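Local coordinates for protein DnaJ homolog subfamily C member 27-A (Xenopus laevis, PDB 6JMG) that binds GTP with magnesium as a Rab-like small GTPase linked to a DnaJ domain, and is possibly involved in regulating the MEK/ERK pathway, at residues Ala14-Ala25 and Arg63-Gly74; Gly122-Ala130 and Ala181-Arg192. All coordinates share one frame; numbering follows the deposited sequence.

Contact 1. Residues Ala14-Ala25 and Arg63-Gly74. With GTP (guanosine-5'-triphosphate), chain C.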
loop_
_atom_site.group_PDB
_atom_site.type_symbol
_atom_site.label_atom_id
_atom_site.label_comp_id
_atom_site.label_asym_id
_atom_site.label_seq_id
_atom_site.Cartn_x
_atom_site.Cartn_y
_atom_site.Cartn_z
ATOM N N ALA A 14 16.499 -0.362 19.199
ATOM C CA ALA A 14 16.578 0.524 18.036
ATOM C C ALA A 14 15.955 -0.124 16.810
ATOM O O ALA A 14 16.243 -1.273 16.469
ATOM C CB ALA A 14 18.006 0.910 17.746
ATOM N N LEU A 15 15.122 0.635 16.119
ATOM C CA LEU A 15 14.303 0.079 15.060
ATOM C C LEU A 15 15.022 0.144 13.717
ATOM O O LEU A 15 15.640 1.158 13.377
ATOM C CB LEU A 15 12.985 0.845 14.994
ATOM C CG LEU A 15 11.743 0.081 14.571
ATOM C CD1 LEU A 15 11.809 -1.357 15.066
ATOM C CD2 LEU A 15 10.543 0.795 15.128
ATOM N N ARG A 16 14.935 -0.940 12.951
ATOM C CA ARG A 16 15.578 -1.023 11.647
ATOM C C ARG A 16 14.506 -1.208 10.586
ATOM O O ARG A 16 13.810 -2.227 10.575
ATOM C CB ARG A 16 16.603 -2.157 11.616
ATOM C CG ARG A 16 17.424 -2.214 12.915
ATOM C CD ARG A 16 18.314 -3.448 13.048
ATOM N NE ARG A 16 19.713 -3.134 12.784
ATOM C CZ ARG A 16 20.538 -2.593 13.676
ATOM N NH1 ARG A 16 20.102 -2.294 14.895
ATOM N NH2 ARG A 16 21.799 -2.339 13.346
ATOM N N ILE A 17 14.391 -0.235 9.678
ATOM C CA ILE A 17 13.341 -0.224 8.665
ATOM C C ILE A 17 13.985 -0.016 7.305
ATOM O O ILE A 17 15.145 0.381 7.189
ATOM C CB ILE A 17 12.268 0.861 8.915
ATOM C CG1 ILE A 17 12.827 2.260 8.625
ATOM C CG2 ILE A 17 11.766 0.824 10.347
ATOM C CD1 ILE A 17 11.786 3.370 8.758
ATOM N N LYS A 18 13.192 -0.295 6.276
ATOM C CA LYS A 18 13.569 -0.231 4.874
ATOM C C LYS A 18 12.593 0.689 4.134
ATOM O O LYS A 18 11.374 0.529 4.249
ATOM C CB LYS A 18 13.556 -1.635 4.266
ATOM C CG LYS A 18 13.657 -1.653 2.748
ATOM C CD LYS A 18 13.500 -3.069 2.180
ATOM C CE LYS A 18 14.029 -3.147 0.765
ATOM N NZ LYS A 18 13.010 -3.746 -0.111
ATOM N N VAL A 19 13.127 1.662 3.400
ATOM C CA VAL A 19 12.353 2.668 2.676
ATOM C C VAL A 19 12.787 2.637 1.217
ATOM O O VAL A 19 13.990 2.565 0.920
ATOM C CB VAL A 19 12.558 4.078 3.273
ATOM C CG1 VAL A 19 11.928 5.113 2.394
ATOM C CG2 VAL A 19 12.019 4.163 4.715
ATOM N N ILE A 20 11.834 2.638 0.299
ATOM C CA ILE A 20 12.166 2.744 -1.111
ATOM C C ILE A 20 11.449 3.940 -1.715
ATOM O O ILE A 20 10.468 4.455 -1.169
ATOM C CB ILE A 20 11.817 1.465 -1.878
ATOM C CG1 ILE A 20 10.316 1.278 -1.922
ATOM C CG2 ILE A 20 12.489 0.249 -1.233
ATOM C CD1 ILE A 20 9.930 0.165 -2.872
ATOM N N SER A 21 11.940 4.365 -2.875
ATOM C CA SER A 21 11.334 5.440 -3.654
ATOM C C SER A 21 10.856 4.908 -4.999
ATOM O O SER A 21 11.559 4.138 -5.658
ATOM C CB SER A 21 12.347 6.556 -3.898
ATOM O OG SER A 21 13.398 6.057 -4.724
ATOM N N MET A 22 9.689 5.357 -5.434
ATOM C CA MET A 22 9.163 4.935 -6.722
ATOM C C MET A 22 8.585 6.154 -7.433
ATOM O O MET A 22 8.091 7.094 -6.797
ATOM C CB MET A 22 8.082 3.832 -6.591
ATOM C CG MET A 22 8.505 2.558 -5.870
ATOM S SD MET A 22 7.233 1.275 -5.651
ATOM C CE MET A 22 5.994 1.832 -6.781
ATOM N N GLY A 23 8.650 6.125 -8.754
ATOM C CA GLY A 23 8.095 7.165 -9.599
ATOM C C GLY A 23 8.979 7.395 -10.814
ATOM O O GLY A 23 10.147 6.993 -10.865
ATOM N N ASN A 24 8.413 8.074 -11.809
ATOM C CA ASN A 24 9.064 8.226 -13.103
ATOM C C ASN A 24 10.397 8.968 -12.980
ATOM O O ASN A 24 10.725 9.575 -11.955
ATOM C CB ASN A 24 8.126 8.946 -14.071
ATOM C CG ASN A 24 7.007 8.034 -14.597
ATOM O OD1 ASN A 24 6.852 6.899 -14.152
ATOM N ND2 ASN A 24 6.236 8.534 -15.553
ATOM N N ALA A 25 11.187 8.888 -14.045
ATOM C CA ALA A 25 12.460 9.596 -14.071
ATOM C C ALA A 25 12.250 11.109 -14.022
ATOM O O ALA A 25 11.240 11.633 -14.507
ATOM C CB ALA A 25 13.252 9.226 -15.321
ATOM N N ARG A 63 11.600 6.882 19.594
ATOM C CA ARG A 63 12.222 5.681 19.077
ATOM C C ARG A 63 13.354 6.104 18.156
ATOM O O ARG A 63 13.210 7.053 17.379
ATOM C CB ARG A 63 11.219 4.827 18.298
ATOM C CG ARG A 63 10.051 4.281 19.105
ATOM C CD ARG A 63 10.037 2.763 19.047
ATOM N NE ARG A 63 11.368 2.224 19.317
ATOM C CZ ARG A 63 11.742 0.986 19.026
ATOM N NH1 ARG A 63 10.881 0.166 18.443
ATOM N NH2 ARG A 63 12.975 0.573 19.315
ATOM N N GLU A 64 14.485 5.413 18.262
ATOM C CA GLU A 64 15.596 5.632 17.352
ATOM C C GLU A 64 15.454 4.678 16.168
ATOM O O GLU A 64 15.314 3.460 16.355
ATOM C CB GLU A 64 16.932 5.431 18.057
ATOM C CG GLU A 64 17.978 6.449 17.638
ATOM C CD GLU A 64 17.818 7.784 18.355
ATOM O OE1 GLU A 64 17.798 7.797 19.605
ATOM O OE2 GLU A 64 17.691 8.822 17.667
ATOM N N ILE A 65 15.468 5.235 14.954
ATOM C CA ILE A 65 15.174 4.482 13.738
ATOM C C ILE A 65 16.408 4.491 12.843
ATOM O O ILE A 65 16.918 5.559 12.486
ATOM C CB ILE A 65 13.976 5.068 12.962
ATOM C CG1 ILE A 65 12.821 5.467 13.885
ATOM C CG2 ILE A 65 13.513 4.094 11.902
ATOM C CD1 ILE A 65 12.390 4.398 14.865
ATOM N N LYS A 66 16.858 3.304 12.450
ATOM C CA LYS A 66 17.888 3.166 11.433
ATOM C C LYS A 66 17.181 2.837 10.123
ATOM O O LYS A 66 16.490 1.816 10.023
ATOM C CB LYS A 66 18.904 2.088 11.819
ATOM C CG LYS A 66 20.001 1.833 10.776
ATOM C CD LYS A 66 20.793 0.535 11.060
ATOM C CE LYS A 66 21.710 0.114 9.883
ATOM N NZ LYS A 66 21.122 -0.938 8.973
ATOM N N VAL A 67 17.343 3.703 9.123
ATOM C CA VAL A 67 16.541 3.662 7.903
ATOM C C VAL A 67 17.427 3.227 6.749
ATOM O O VAL A 67 18.381 3.922 6.389
ATOM C CB VAL A 67 15.903 5.024 7.600
ATOM C CG1 VAL A 67 14.987 4.897 6.430
ATOM C CG2 VAL A 67 15.178 5.560 8.818
ATOM N N ASN A 68 17.111 2.081 6.171
ATOM C CA ASN A 68 17.746 1.626 4.945
ATOM C C ASN A 68 16.963 2.163 3.759
ATOM O O ASN A 68 15.808 1.782 3.549
ATOM C CB ASN A 68 17.798 0.102 4.894
ATOM C CG ASN A 68 18.651 -0.489 5.994
ATOM O OD1 ASN A 68 19.880 -0.527 5.895
ATOM N ND2 ASN A 68 18.005 -0.945 7.054
ATOM N N ILE A 69 17.594 3.022 2.971
ATOM C CA ILE A 69 16.943 3.659 1.840
ATOM C C ILE A 69 17.464 3.023 0.560
ATOM O O ILE A 69 18.679 2.919 0.362
ATOM C CB ILE A 69 17.171 5.182 1.852
ATOM C CG1 ILE A 69 16.589 5.793 3.135
ATOM C CG2 ILE A 69 16.486 5.835 0.666
ATOM C CD1 ILE A 69 16.701 7.344 3.233
ATOM N N PHE A 70 16.541 2.561 -0.281
ATOM C CA PHE A 70 16.818 2.058 -1.625
ATOM C C PHE A 70 16.138 3.042 -2.562
ATOM O O PHE A 70 14.968 2.882 -2.919
ATOM C CB PHE A 70 16.294 0.622 -1.826
ATOM C CG PHE A 70 16.947 -0.379 -0.923
ATOM C CD1 PHE A 70 16.689 -0.373 0.447
ATOM C CD2 PHE A 70 17.828 -1.321 -1.432
ATOM C CE1 PHE A 70 17.300 -1.294 1.293
ATOM C CE2 PHE A 70 18.429 -2.241 -0.606
ATOM C CZ PHE A 70 18.169 -2.226 0.763
ATOM N N ASP A 71 16.890 4.054 -2.966
ATOM C CA ASP A 71 16.399 5.074 -3.878
ATOM C C ASP A 71 16.427 4.472 -5.272
ATOM O O ASP A 71 17.509 4.158 -5.779
ATOM C CB ASP A 71 17.275 6.317 -3.752
ATOM C CG ASP A 71 16.959 7.379 -4.788
ATOM O OD1 ASP A 71 15.853 7.377 -5.357
ATOM O OD2 ASP A 71 17.837 8.222 -5.038
ATOM N N MET A 72 15.247 4.263 -5.876
ATOM C CA MET A 72 15.180 3.520 -7.132
ATOM C C MET A 72 15.233 4.461 -8.324
ATOM O O MET A 72 14.777 5.604 -8.266
ATOM C CB MET A 72 13.899 2.667 -7.242
ATOM C CG MET A 72 13.569 1.724 -6.053
ATOM S SD MET A 72 12.284 0.457 -6.380
ATOM C CE MET A 72 10.977 1.385 -7.020
ATOM N N ALA A 73 15.749 3.936 -9.431
ATOM C CA ALA A 73 15.793 4.663 -10.687
ATOM C C ALA A 73 14.447 4.533 -11.381
ATOM O O ALA A 73 13.853 3.452 -11.412
ATOM C CB ALA A 73 16.909 4.106 -11.562
ATOM N N GLY A 74 13.951 5.637 -11.927
ATOM C CA GLY A 74 12.592 5.642 -12.449
ATOM C C GLY A 74 12.458 5.248 -13.909
ATOM O O GLY A 74 11.370 4.916 -14.378
HETATM P PG GTP C . 15.756 9.360 -11.542
HETATM O O1G GTP C . 16.724 8.934 -10.458
HETATM O O2G GTP C . 14.542 8.467 -11.593
HETATM O O3G GTP C . 16.463 9.321 -12.885
HETATM O O3B GTP C . 15.141 10.834 -11.283
HETATM P PB GTP C . 14.759 11.394 -9.821
HETATM O O1B GTP C . 13.329 11.078 -9.473
HETATM O O2B GTP C . 15.653 10.907 -8.706
HETATM O O3A GTP C . 14.847 12.987 -10.029
HETATM P PA GTP C . 15.971 13.891 -9.325
HETATM O O1A GTP C . 15.861 13.885 -7.820
HETATM O O2A GTP C . 17.352 13.477 -9.740
HETATM O "O5'" GTP C . 15.589 15.297 -9.971
HETATM C "C5'" GTP C . 15.492 15.418 -11.370
HETATM C "C4'" GTP C . 15.732 16.882 -11.720
HETATM O "O4'" GTP C . 14.668 17.628 -11.195
HETATM C "C3'" GTP C . 16.979 17.475 -11.112
HETATM O "O3'" GTP C . 17.423 18.381 -12.072
HETATM C "C2'" GTP C . 16.527 18.277 -9.915
HETATM O "O2'" GTP C . 17.245 19.471 -9.701
HETATM C "C1'" GTP C . 15.139 18.656 -10.329
HETATM N N9 GTP C . 14.243 18.759 -9.177
HETATM C C8 GTP C . 14.007 17.802 -8.222
HETATM N N7 GTP C . 13.072 18.286 -7.360
HETATM C C5 GTP C . 12.719 19.530 -7.758
HETATM C C6 GTP C . 11.820 20.454 -7.249
HETATM O O6 GTP C . 11.172 20.212 -6.234
HETATM N N1 GTP C . 11.641 21.656 -7.900
HETATM C C2 GTP C . 12.354 21.949 -9.037
HETATM N N2 GTP C . 12.167 23.123 -9.626
HETATM N N3 GTP C . 13.253 21.027 -9.546
HETATM C C4 GTP C . 13.435 19.840 -8.910
#
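K18 covers one face of the F70 ring, its CE standing 4.1 Å from the ring centroid of F70 in a CH-pi contact displaced toward the rim, while V19 O lies at the ring edge. The K18 chain leaves with CG anti to the backbone N (chi1 168°) and crosses F70 at about a right angle; its NZ goes on to K87 O and T89 OG1. At the other end, the R63 guanidinium takes L15 CB over one face and A14 N at its edge. A parallel ladder joins strands 15-22 and 63-72. Within it I17 O accepts twice: N68 N binds I17 O at 2.8 Å, and N68 ND2 reaches I17 O at 3.2 Å from above the carbonyl plane, with N68 OD1 held by Y53 OH. With an alanine in place of N68, I17 O is likely to lose its second amide donor and Y53 OH its side-chain acceptor. On the opposite sheet face, I17 CD1 packs on I65 CG2. Farther on, M72 N donates to S21 OG (2.8 Å), and D71 OD2 bonds S30 OG, a magnesium ligand. G74 N binds GTP O2G at 2.9 Å. The pairing thus delivers the start of the P-loop and the DxxG motif together to the gamma-phosphate.

Contact 2. Residues Gly122-Ala130 and Ala181-Arg192; sequences GNIDNIVFA and AIVDLCDNGGKR
V128 meets helix 171-187 through both methyls and its CB. With CG1 anti to the backbone N (chi1 172°), V128 CG1 lies 3.8 Å from A181 CB, while V128 CB rests against I182 CG1 at 3.7 Å, the two branched side chains meeting at a slant. One helical turn on, L185 lays its two methyls against the backbone carbonyl of N126, so the apolar patch ends where the polar one starts. There R192 grips the chain just before the strand. Its extended CB-CG-CD run (chi1 and chi2 both 175°) bends at chi3, and R192 NE donates to D125 O at 2.6 Å; the nitrogen lies in the carbonyl plane on a lone pair, and D125 O falls close to the guanidinium plane. The backbone adds a second bond, R192 N to N126 OD1 at 2.9 Å, where the donor stands above the plane of the side-chain carbonyl. The D125 carboxylate is near enough to add at most a diffuse attraction to the arginine.

Behind these groups, a Schellman motif ends the helix, with G190 N bonded to L185 O (2.8 Å) and G189, at positive phi, as its C-prime residue. A type I' turn from N188 to K191 overlaps this cap and brings R192 back beside N126. On the facing side, a short 3-10 segment, 124-125, precedes strand 128-134 by two residues. This strand runs antiparallel to the helix and pairs with strand 91-97 through V128 and A130. F129 in the strand, and I127 just before it, turn to helix 107-117, leaving V128 to helix 171-187, where F178 also touches it.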
loop_
_atom_site.group_PDB
_atom_site.type_symbol
_atom_site.label_atom_id
_atom_site.label_comp_id
_atom_site.label_asym_id
_atom_site.label_seq_id
_atom_site.Cartn_x
_atom_site.Cartn_y
_atom_site.Cartn_z
ATOM N N GLY A 122 1.224 -10.798 -1.006
ATOM C CA GLY A 122 1.519 -9.415 -0.687
ATOM C C GLY A 122 0.348 -8.496 -0.413
ATOM O O GLY A 122 -0.612 -8.413 -1.187
ATOM N N ASN A 123 0.452 -7.772 0.694
ATOM C CA ASN A 123 -0.569 -6.838 1.148
ATOM C C ASN A 123 0.120 -5.490 1.321
ATOM O O ASN A 123 0.756 -5.238 2.351
ATOM C CB ASN A 123 -1.212 -7.311 2.451
ATOM C CG ASN A 123 -2.324 -6.394 2.921
ATOM O OD1 ASN A 123 -2.947 -5.689 2.121
ATOM N ND2 ASN A 123 -2.577 -6.393 4.227
ATOM N N ILE A 124 -0.038 -4.601 0.342
ATOM C CA ILE A 124 0.628 -3.307 0.419
ATOM C C ILE A 124 -0.090 -2.492 1.482
ATOM O O ILE A 124 0.255 -1.330 1.730
ATOM C CB ILE A 124 0.648 -2.555 -0.931
ATOM C CG1 ILE A 124 -0.723 -2.000 -1.261
ATOM C CG2 ILE A 124 1.164 -3.432 -2.096
ATOM C CD1 ILE A 124 -0.686 -1.001 -2.382
ATOM N N ASP A 125 -1.083 -3.100 2.137
ATOM C CA ASP A 125 -1.805 -2.388 3.179
ATOM C C ASP A 125 -1.029 -2.331 4.474
ATOM O O ASP A 125 -1.354 -1.508 5.330
ATOM C CB ASP A 125 -3.170 -3.028 3.446
ATOM C CG ASP A 125 -4.316 -2.217 2.878
ATOM O OD1 ASP A 125 -4.114 -1.516 1.862
ATOM O OD2 ASP A 125 -5.420 -2.281 3.459
ATOM N N ASN A 126 -0.011 -3.172 4.633
ATOM C CA ASN A 126 0.887 -3.069 5.771
ATOM C C ASN A 126 2.137 -2.262 5.443
ATOM O O ASN A 126 3.145 -2.355 6.153
ATOM C CB ASN A 126 1.258 -4.463 6.270
ATOM C CG ASN A 126 0.062 -5.228 6.756
ATOM O OD1 ASN A 126 -0.917 -4.637 7.219
ATOM N ND2 ASN A 126 0.125 -6.551 6.658
ATOM N N ILE A 127 2.080 -1.465 4.387
ATOM C CA ILE A 127 3.169 -0.605 3.974
ATOM C C ILE A 127 2.673 0.830 4.011
ATOM O O ILE A 127 1.579 1.123 3.520
ATOM C CB ILE A 127 3.663 -0.978 2.570
ATOM C CG1 ILE A 127 4.086 -2.443 2.561
ATOM C CG2 ILE A 127 4.819 -0.066 2.169
ATOM C CD1 ILE A 127 4.441 -2.980 1.179
ATOM N N VAL A 128 3.483 1.715 4.579
ATOM C CA VAL A 128 3.193 3.139 4.594
ATOM C C VAL A 128 3.670 3.776 3.294
ATOM O O VAL A 128 4.841 3.643 2.911
ATOM C CB VAL A 128 3.859 3.801 5.797
ATOM C CG1 VAL A 128 3.723 5.318 5.685
ATOM C CG2 VAL A 128 3.262 3.254 7.091
ATOM N N PHE A 129 2.773 4.502 2.635
ATOM C CA PHE A 129 3.065 5.232 1.413
ATOM C C PHE A 129 2.959 6.722 1.687
ATOM O O PHE A 129 1.939 7.190 2.208
ATOM C CB PHE A 129 2.076 4.884 0.295
ATOM C CG PHE A 129 2.349 3.586 -0.399
ATOM C CD1 PHE A 129 1.997 2.383 0.189
ATOM C CD2 PHE A 129 2.924 3.569 -1.666
ATOM C CE1 PHE A 129 2.228 1.187 -0.461
ATOM C CE2 PHE A 129 3.164 2.376 -2.318
ATOM C CZ PHE A 129 2.815 1.180 -1.716
ATOM N N ALA A 130 3.977 7.468 1.288
ATOM C CA ALA A 130 3.876 8.916 1.211
ATOM C C ALA A 130 3.906 9.276 -0.266
ATOM O O ALA A 130 4.910 9.046 -0.953
ATOM C CB ALA A 130 4.995 9.595 1.994
ATOM N N ALA A 181 3.919 7.315 10.905
ATOM C CA ALA A 181 3.076 6.206 10.485
ATOM C C ALA A 181 3.863 4.893 10.501
ATOM O O ALA A 181 3.325 3.840 10.859
ATOM C CB ALA A 181 2.475 6.492 9.103
ATOM N N ILE A 182 5.150 4.941 10.153
ATOM C CA ILE A 182 5.943 3.717 10.120
ATOM C C ILE A 182 6.231 3.232 11.538
ATOM O O ILE A 182 6.211 2.027 11.807
ATOM C CB ILE A 182 7.235 3.925 9.308
ATOM C CG1 ILE A 182 6.914 4.121 7.821
ATOM C CG2 ILE A 182 8.150 2.721 9.440
ATOM C CD1 ILE A 182 8.131 4.518 6.957
ATOM N N VAL A 183 6.511 4.151 12.466
ATOM C CA VAL A 183 6.645 3.762 13.869
ATOM C C VAL A 183 5.339 3.159 14.376
ATOM O O VAL A 183 5.344 2.142 15.080
ATOM C CB VAL A 183 7.096 4.960 14.730
ATOM C CG1 VAL A 183 6.917 4.655 16.205
ATOM C CG2 VAL A 183 8.560 5.295 14.451
ATOM N N ASP A 184 4.202 3.783 14.042
ATOM C CA ASP A 184 2.911 3.225 14.433
ATOM C C ASP A 184 2.715 1.841 13.830
ATOM O O ASP A 184 2.159 0.945 14.473
ATOM C CB ASP A 184 1.762 4.150 14.010
ATOM C CG ASP A 184 1.739 5.463 14.776
ATOM O OD1 ASP A 184 2.381 5.565 15.850
ATOM O OD2 ASP A 184 1.062 6.403 14.301
ATOM N N LEU A 185 3.170 1.644 12.594
ATOM C CA LEU A 185 3.069 0.329 11.972
ATOM C C LEU A 185 3.971 -0.682 12.678
ATOM O O LEU A 185 3.606 -1.852 12.832
ATOM C CB LEU A 185 3.424 0.431 10.490
ATOM C CG LEU A 185 3.432 -0.876 9.685
ATOM C CD1 LEU A 185 2.071 -1.094 9.002
ATOM C CD2 LEU A 185 4.579 -0.916 8.658
ATOM N N CYS A 186 5.146 -0.247 13.134
ATOM C CA CYS A 186 6.067 -1.173 13.782
ATOM C C CYS A 186 5.594 -1.541 15.179
ATOM O O CYS A 186 5.701 -2.699 15.591
ATOM C CB CYS A 186 7.466 -0.562 13.851
ATOM S SG CYS A 186 8.369 -0.640 12.309
ATOM N N ASP A 187 5.046 -0.573 15.914
ATOM C CA ASP A 187 4.516 -0.867 17.236
ATOM C C ASP A 187 3.343 -1.839 17.178
ATOM O O ASP A 187 2.988 -2.427 18.207
ATOM C CB ASP A 187 4.102 0.431 17.927
ATOM C CG ASP A 187 5.290 1.305 18.295
ATOM O OD1 ASP A 187 6.447 0.898 18.040
ATOM O OD2 ASP A 187 5.060 2.401 18.852
ATOM N N ASN A 188 2.737 -2.014 16.001
ATOM C CA ASN A 188 1.652 -2.959 15.777
ATOM C C ASN A 188 2.132 -4.210 15.040
ATOM O O ASN A 188 1.389 -4.804 14.249
ATOM C CB ASN A 188 0.512 -2.263 15.028
ATOM C CG ASN A 188 -0.782 -3.062 15.036
ATOM O OD1 ASN A 188 -0.960 -3.981 15.847
ATOM N ND2 ASN A 188 -1.697 -2.714 14.126
ATOM N N GLY A 189 3.378 -4.606 15.267
ATOM C CA GLY A 189 3.909 -5.824 14.679
ATOM C C GLY A 189 4.110 -5.794 13.182
ATOM O O GLY A 189 4.266 -6.848 12.561
ATOM N N GLY A 190 4.153 -4.614 12.577
ATOM C CA GLY A 190 4.246 -4.574 11.140
ATOM C C GLY A 190 2.934 -4.841 10.451
ATOM O O GLY A 190 2.934 -5.176 9.262
ATOM N N LYS A 191 1.818 -4.733 11.174
ATOM C CA LYS A 191 0.473 -4.805 10.616
ATOM C C LYS A 191 -0.148 -3.417 10.672
ATOM O O LYS A 191 0.122 -2.648 11.603
ATOM C CB LYS A 191 -0.401 -5.803 11.392
ATOM C CG LYS A 191 0.297 -7.130 11.744
ATOM C CD LYS A 191 0.570 -7.990 10.503
ATOM C CE LYS A 191 1.957 -8.604 10.549
ATOM N NZ LYS A 191 2.302 -9.358 9.311
ATOM N N ARG A 192 -0.969 -3.082 9.670
ATOM C CA ARG A 192 -1.464 -1.714 9.568
ATOM C C ARG A 192 -2.246 -1.357 10.840
ATOM O O ARG A 192 -3.187 -2.072 11.196
ATOM C CB ARG A 192 -2.366 -1.511 8.350
ATOM C CG ARG A 192 -2.997 -0.099 8.295
ATOM C CD ARG A 192 -3.822 0.169 7.014
ATOM N NE ARG A 192 -2.997 0.445 5.833
ATOM C CZ ARG A 192 -2.924 1.630 5.227
ATOM N NH1 ARG A 192 -3.628 2.652 5.693
ATOM N NH2 ARG A 192 -2.148 1.791 4.156
#

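Contact 1 is strand-to-strand pairing inside the mixed sheet, whereas contact 2 sets the beginning of strand 128-134 against the end of helix 171-187. The two share that sheet, with strand 91-97 lying between strands 15-22 and 128-134, and their centres lie about 14 Å apart. Helix 171-187 joins them: I182 CG2 packs on I17 CD1 at 3.8 Å, and C186 CB on L15 CD2 at 3.6 Å. Contact 1 is the larger, buried along its middle and toward the nucleotide but exposed at its start, a backbone ladder whose following loops reach the nucleotide. Contact 2 is smaller and holds a few buried apolar residues beside a more exposed polar region, where individual side chains, not a ladder, bind backbone atoms.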